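Local atomic coordinates of DUF655 domain-containing protein (Archaeoglobus fulgidus, PDB entry 2I5H), a protein that is of unknown function but belongs to the DUF655 family, grouped with helix-hairpin-helix proteins, which would be consistent with nucleic-acid binding. Residues A[102-111]-A[174-185]. Residues are numbered along the deposited sequence; the frame is centred on the assembly and turned at random.
Sequences LPYVIEHIIK and EKLIVSRIIYEI
Pro103 turns the CB corner of its puckered ring to Ile182 CD1 (3.7 Å) and Val178 CG1, and neither helix brings an aromatic ring to the other. The flat group here is the Glu174 carboxylate, which lies at the margin although Glu174 CB packs against Ile110 CD1: Lys111 CE comes to 4.2 Å from Glu174 OE2 without a salt bridge, that oxygen being paired with Arg172 instead. Between these ends, the helical segments 102-111 and 174-185 cross at 120°, their axes 9.5 Å apart at closest approach, and pack knobs-into-holes. Ile106 fills the hole formed by Val178, Ile181, Ile182 and Ile185. With CG1 anti to the carbonyl carbon (chi1 -70°) and CG2 anti to the backbone N, it runs counter to Ile181: Ile106 CG2 meets Ile181 CD1 at 3.7 Å, while Ile106 CD1 lies against Ile181 CG2. Cutting Ile106 back to an alanine is likely to leave Ile181, Ile182 and Ile185 without the methyls they pack on, opening a gap between the helices. Ile110 is the next knob; its CG1, set between backbone N and carbonyl carbon (chi1 61°), carries CD1 to 3.6 Å from Glu174 O. From the opposing helix, Val178 CG2 reaches back to Glu107 CA at 3.8 Å. Beyond the pair, Val105 and Ile109 cover strands 20-27 and 44-49, and Ile177 and Ile110 meet Tyr117 of helix 114-121, so the contact joins sheet to C-terminal helices. Branched aliphatic groups dominate it, implying cohesion by shape and solvent exclusion, with charged ends at the margin.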
loop_
_atom_site.group_PDB
_atom_site.type_symbol
_atom_site.label_atom_id
_atom_site.label_comp_id
_atom_site.label_asym_id
_atom_site.label_seq_id
_atom_site.Cartn_x
_atom_site.Cartn_y
_atom_site.Cartn_z
ATOM N N LEU A 102 4.776 2.666 6.406
ATOM C CA LEU A 102 4.260 2.126 5.149
ATOM C C LEU A 102 3.658 0.723 5.215
ATOM O O LEU A 102 2.504 0.532 4.835
ATOM C CB LEU A 102 5.340 2.179 4.054
ATOM C CG LEU A 102 4.877 1.806 2.632
ATOM C CD1 LEU A 102 3.761 2.750 2.170
ATOM C CD2 LEU A 102 6.058 1.876 1.677
ATOM N N PRO A 103 4.413 -0.276 5.706
ATOM C CA PRO A 103 3.824 -1.620 5.757
ATOM C C PRO A 103 2.551 -1.732 6.600
ATOM O O PRO A 103 1.635 -2.473 6.243
ATOM C CB PRO A 103 4.974 -2.489 6.283
ATOM C CG PRO A 103 5.771 -1.529 7.116
ATOM C CD PRO A 103 5.774 -0.274 6.271
ATOM N N TYR A 104 2.496 -1.000 7.711
ATOM C CA TYR A 104 1.327 -1.028 8.588
ATOM C C TYR A 104 0.120 -0.370 7.940
ATOM O O TYR A 104 -1.008 -0.838 8.092
ATOM C CB TYR A 104 1.638 -0.326 9.911
ATOM C CG TYR A 104 2.696 -1.032 10.719
ATOM C CD1 TYR A 104 2.426 -2.250 11.340
ATOM C CD2 TYR A 104 3.981 -0.508 10.826
ATOM C CE1 TYR A 104 3.418 -2.931 12.047
ATOM C CE2 TYR A 104 4.977 -1.175 11.527
ATOM C CZ TYR A 104 4.686 -2.391 12.135
ATOM O OH TYR A 104 5.672 -3.055 12.826
ATOM N N VAL A 105 0.357 0.724 7.224
ATOM C CA VAL A 105 -0.718 1.442 6.555
ATOM C C VAL A 105 -1.248 0.635 5.363
ATOM O O VAL A 105 -2.458 0.552 5.154
ATOM C CB VAL A 105 -0.237 2.844 6.109
ATOM C CG1 VAL A 105 -1.324 3.563 5.332
ATOM C CG2 VAL A 105 0.142 3.666 7.339
ATOM N N ILE A 106 -0.350 0.031 4.591
ATOM C CA ILE A 106 -0.779 -0.780 3.454
ATOM C C ILE A 106 -1.638 -1.942 3.962
ATOM O O ILE A 106 -2.663 -2.277 3.367
ATOM C CB ILE A 106 0.427 -1.342 2.670
ATOM C CG1 ILE A 106 1.135 -0.203 1.927
ATOM C CG2 ILE A 106 -0.040 -2.405 1.678
ATOM C CD1 ILE A 106 2.380 -0.633 1.176
ATOM N N GLU A 107 -1.219 -2.546 5.067
ATOM C CA GLU A 107 -1.959 -3.661 5.652
ATOM C C GLU A 107 -3.363 -3.200 6.028
ATOM O O GLU A 107 -4.340 -3.915 5.818
ATOM C CB GLU A 107 -1.227 -4.181 6.887
ATOM C CG GLU A 107 -1.843 -5.422 7.508
ATOM C CD GLU A 107 -1.076 -5.889 8.727
ATOM O OE1 GLU A 107 -1.005 -5.122 9.709
ATOM O OE2 GLU A 107 -0.536 -7.015 8.703
ATOM N N HIS A 108 -3.453 -1.993 6.579
ATOM C CA HIS A 108 -4.728 -1.413 6.979
ATOM C C HIS A 108 -5.624 -1.270 5.755
ATOM O O HIS A 108 -6.802 -1.629 5.784
ATOM C CB HIS A 108 -4.495 -0.035 7.606
ATOM C CG HIS A 108 -5.745 0.635 8.084
ATOM N ND1 HIS A 108 -6.423 0.229 9.215
ATOM C CD2 HIS A 108 -6.439 1.686 7.588
ATOM C CE1 HIS A 108 -7.479 1.002 9.394
ATOM N NE2 HIS A 108 -7.511 1.896 8.421
ATOM N N ILE A 109 -5.053 -0.739 4.680
ATOM C CA ILE A 109 -5.782 -0.533 3.435
ATOM C C ILE A 109 -6.355 -1.825 2.851
ATOM O O ILE A 109 -7.532 -1.885 2.502
ATOM C CB ILE A 109 -4.873 0.135 2.378
ATOM C CG1 ILE A 109 -4.482 1.540 2.852
ATOM C CG2 ILE A 109 -5.589 0.212 1.035
ATOM C CD1 ILE A 109 -3.450 2.219 1.972
ATOM N N ILE A 110 -5.534 -2.863 2.744
ATOM C CA ILE A 110 -6.022 -4.113 2.174
ATOM C C ILE A 110 -7.099 -4.766 3.038
ATOM O O ILE A 110 -7.991 -5.437 2.519
ATOM C CB ILE A 110 -4.875 -5.114 1.931
ATOM C CG1 ILE A 110 -4.178 -5.452 3.247
ATOM C CG2 ILE A 110 -3.885 -4.523 0.932
ATOM C CD1 ILE A 110 -3.097 -6.505 3.108
ATOM N N LYS A 111 -7.024 -4.560 4.349
ATOM C CA LYS A 111 -8.016 -5.125 5.261
ATOM C C LYS A 111 -9.371 -4.432 5.118
ATOM O O LYS A 111 -10.401 -4.984 5.509
ATOM C CB LYS A 111 -7.540 -5.012 6.712
ATOM C CG LYS A 111 -6.403 -5.952 7.079
ATOM C CD LYS A 111 -6.036 -5.817 8.550
ATOM C CE LYS A 111 -4.980 -6.826 8.963
ATOM N NZ LYS A 111 -4.644 -6.708 10.410
ATOM N N GLU A 174 -2.283 -11.430 4.263
ATOM C CA GLU A 174 -2.128 -9.980 4.253
ATOM C C GLU A 174 -0.656 -9.613 4.143
ATOM O O GLU A 174 -0.285 -8.719 3.384
ATOM C CB GLU A 174 -2.709 -9.353 5.526
ATOM C CG GLU A 174 -4.171 -9.671 5.767
ATOM C CD GLU A 174 -4.361 -10.900 6.630
ATOM O OE1 GLU A 174 -3.730 -11.938 6.340
ATOM O OE2 GLU A 174 -5.144 -10.825 7.599
ATOM N N LYS A 175 0.180 -10.309 4.905
ATOM C CA LYS A 175 1.614 -10.052 4.895
ATOM C C LYS A 175 2.201 -10.331 3.518
ATOM O O LYS A 175 3.090 -9.617 3.053
ATOM C CB LYS A 175 2.319 -10.915 5.943
ATOM C CG LYS A 175 3.817 -10.675 6.008
ATOM C CD LYS A 175 4.436 -11.292 7.249
ATOM C CE LYS A 175 5.908 -10.929 7.346
ATOM N NZ LYS A 175 6.094 -9.448 7.336
ATOM N N LEU A 176 1.704 -11.381 2.872
ATOM C CA LEU A 176 2.175 -11.736 1.542
ATOM C C LEU A 176 1.833 -10.608 0.582
ATOM O O LEU A 176 2.657 -10.205 -0.237
ATOM C CB LEU A 176 1.511 -13.030 1.067
ATOM C CG LEU A 176 1.811 -14.310 1.847
ATOM C CD1 LEU A 176 0.945 -15.435 1.295
ATOM C CD2 LEU A 176 3.290 -14.660 1.736
ATOM N N ILE A 177 0.608 -10.103 0.687
ATOM C CA ILE A 177 0.160 -9.017 -0.174
ATOM C C ILE A 177 0.971 -7.747 0.089
ATOM O O ILE A 177 1.443 -7.104 -0.846
ATOM C CB ILE A 177 -1.337 -8.710 0.042
ATOM C CG1 ILE A 177 -2.181 -9.920 -0.360
ATOM C CG2 ILE A 177 -1.741 -7.492 -0.775
ATOM C CD1 ILE A 177 -2.048 -10.309 -1.821
ATOM N N VAL A 178 1.129 -7.391 1.360
ATOM C CA VAL A 178 1.891 -6.196 1.721
ATOM C C VAL A 178 3.309 -6.283 1.168
ATOM O O VAL A 178 3.837 -5.301 0.644
ATOM C CB VAL A 178 1.955 -6.008 3.256
ATOM C CG1 VAL A 178 2.881 -4.854 3.602
ATOM C CG2 VAL A 178 0.560 -5.743 3.800
ATOM N N SER A 179 3.918 -7.461 1.285
ATOM C CA SER A 179 5.272 -7.676 0.786
ATOM C C SER A 179 5.361 -7.429 -0.711
ATOM O O SER A 179 6.325 -6.831 -1.186
ATOM C CB SER A 179 5.740 -9.106 1.083
ATOM O OG SER A 179 6.030 -9.278 2.455
ATOM N N ARG A 180 4.361 -7.895 -1.456
ATOM C CA ARG A 180 4.357 -7.703 -2.902
ATOM C C ARG A 180 4.175 -6.232 -3.255
ATOM O O ARG A 180 4.887 -5.699 -4.103
ATOM C CB ARG A 180 3.254 -8.538 -3.564
ATOM C CG ARG A 180 3.177 -8.366 -5.082
ATOM C CD ARG A 180 4.487 -8.754 -5.763
ATOM N NE ARG A 180 4.507 -8.372 -7.174
ATOM C CZ ARG A 180 5.510 -8.630 -8.007
ATOM N NH1 ARG A 180 6.584 -9.277 -7.579
ATOM N NH2 ARG A 180 5.447 -8.230 -9.269
ATOM N N ILE A 181 3.226 -5.571 -2.602
ATOM C CA ILE A 181 2.989 -4.155 -2.876
ATOM C C ILE A 181 4.252 -3.335 -2.619
ATOM O O ILE A 181 4.657 -2.521 -3.449
ATOM C CB ILE A 181 1.822 -3.615 -2.022
ATOM C CG1 ILE A 181 0.521 -4.301 -2.456
ATOM C CG2 ILE A 181 1.708 -2.101 -2.180
ATOM C CD1 ILE A 181 -0.677 -3.984 -1.579
ATOM N N ILE A 182 4.884 -3.555 -1.476
ATOM C CA ILE A 182 6.104 -2.831 -1.157
ATOM C C ILE A 182 7.178 -3.136 -2.198
ATOM O O ILE A 182 7.928 -2.249 -2.604
ATOM C CB ILE A 182 6.602 -3.195 0.257
ATOM C CG1 ILE A 182 5.682 -2.540 1.295
ATOM C CG2 ILE A 182 8.045 -2.753 0.444
ATOM C CD1 ILE A 182 6.048 -2.820 2.729
ATOM N N TYR A 183 7.241 -4.388 -2.646
ATOM C CA TYR A 183 8.231 -4.763 -3.649
ATOM C C TYR A 183 8.025 -3.958 -4.930
ATOM O O TYR A 183 8.978 -3.442 -5.510
ATOM C CB TYR A 183 8.140 -6.256 -3.973
ATOM C CG TYR A 183 9.135 -6.683 -5.028
ATOM C CD1 TYR A 183 10.479 -6.865 -4.711
ATOM C CD2 TYR A 183 8.741 -6.856 -6.353
ATOM C CE1 TYR A 183 11.410 -7.209 -5.692
ATOM C CE2 TYR A 183 9.663 -7.199 -7.340
ATOM C CZ TYR A 183 10.993 -7.374 -7.003
ATOM O OH TYR A 183 11.905 -7.713 -7.979
ATOM N N GLU A 184 6.774 -3.850 -5.363
ATOM C CA GLU A 184 6.452 -3.116 -6.581
ATOM C C GLU A 184 6.751 -1.627 -6.433
ATOM O O GLU A 184 7.271 -0.995 -7.353
ATOM C CB GLU A 184 4.983 -3.344 -6.953
ATOM C CG GLU A 184 4.704 -4.781 -7.411
ATOM C CD GLU A 184 3.245 -5.048 -7.739
ATOM O OE1 GLU A 184 2.466 -4.082 -7.862
ATOM O OE2 GLU A 184 2.876 -6.238 -7.888
ATOM N N ILE A 185 6.437 -1.073 -5.270
ATOM C CA ILE A 185 6.701 0.338 -5.018
ATOM C C ILE A 185 8.201 0.621 -5.107
ATOM O O ILE A 185 8.619 1.651 -5.632
ATOM C CB ILE A 185 6.186 0.755 -3.627
ATOM C CG1 ILE A 185 4.655 0.724 -3.624
ATOM C CG2 ILE A 185 6.726 2.135 -3.256
ATOM C CD1 ILE A 185 4.030 1.087 -2.293
#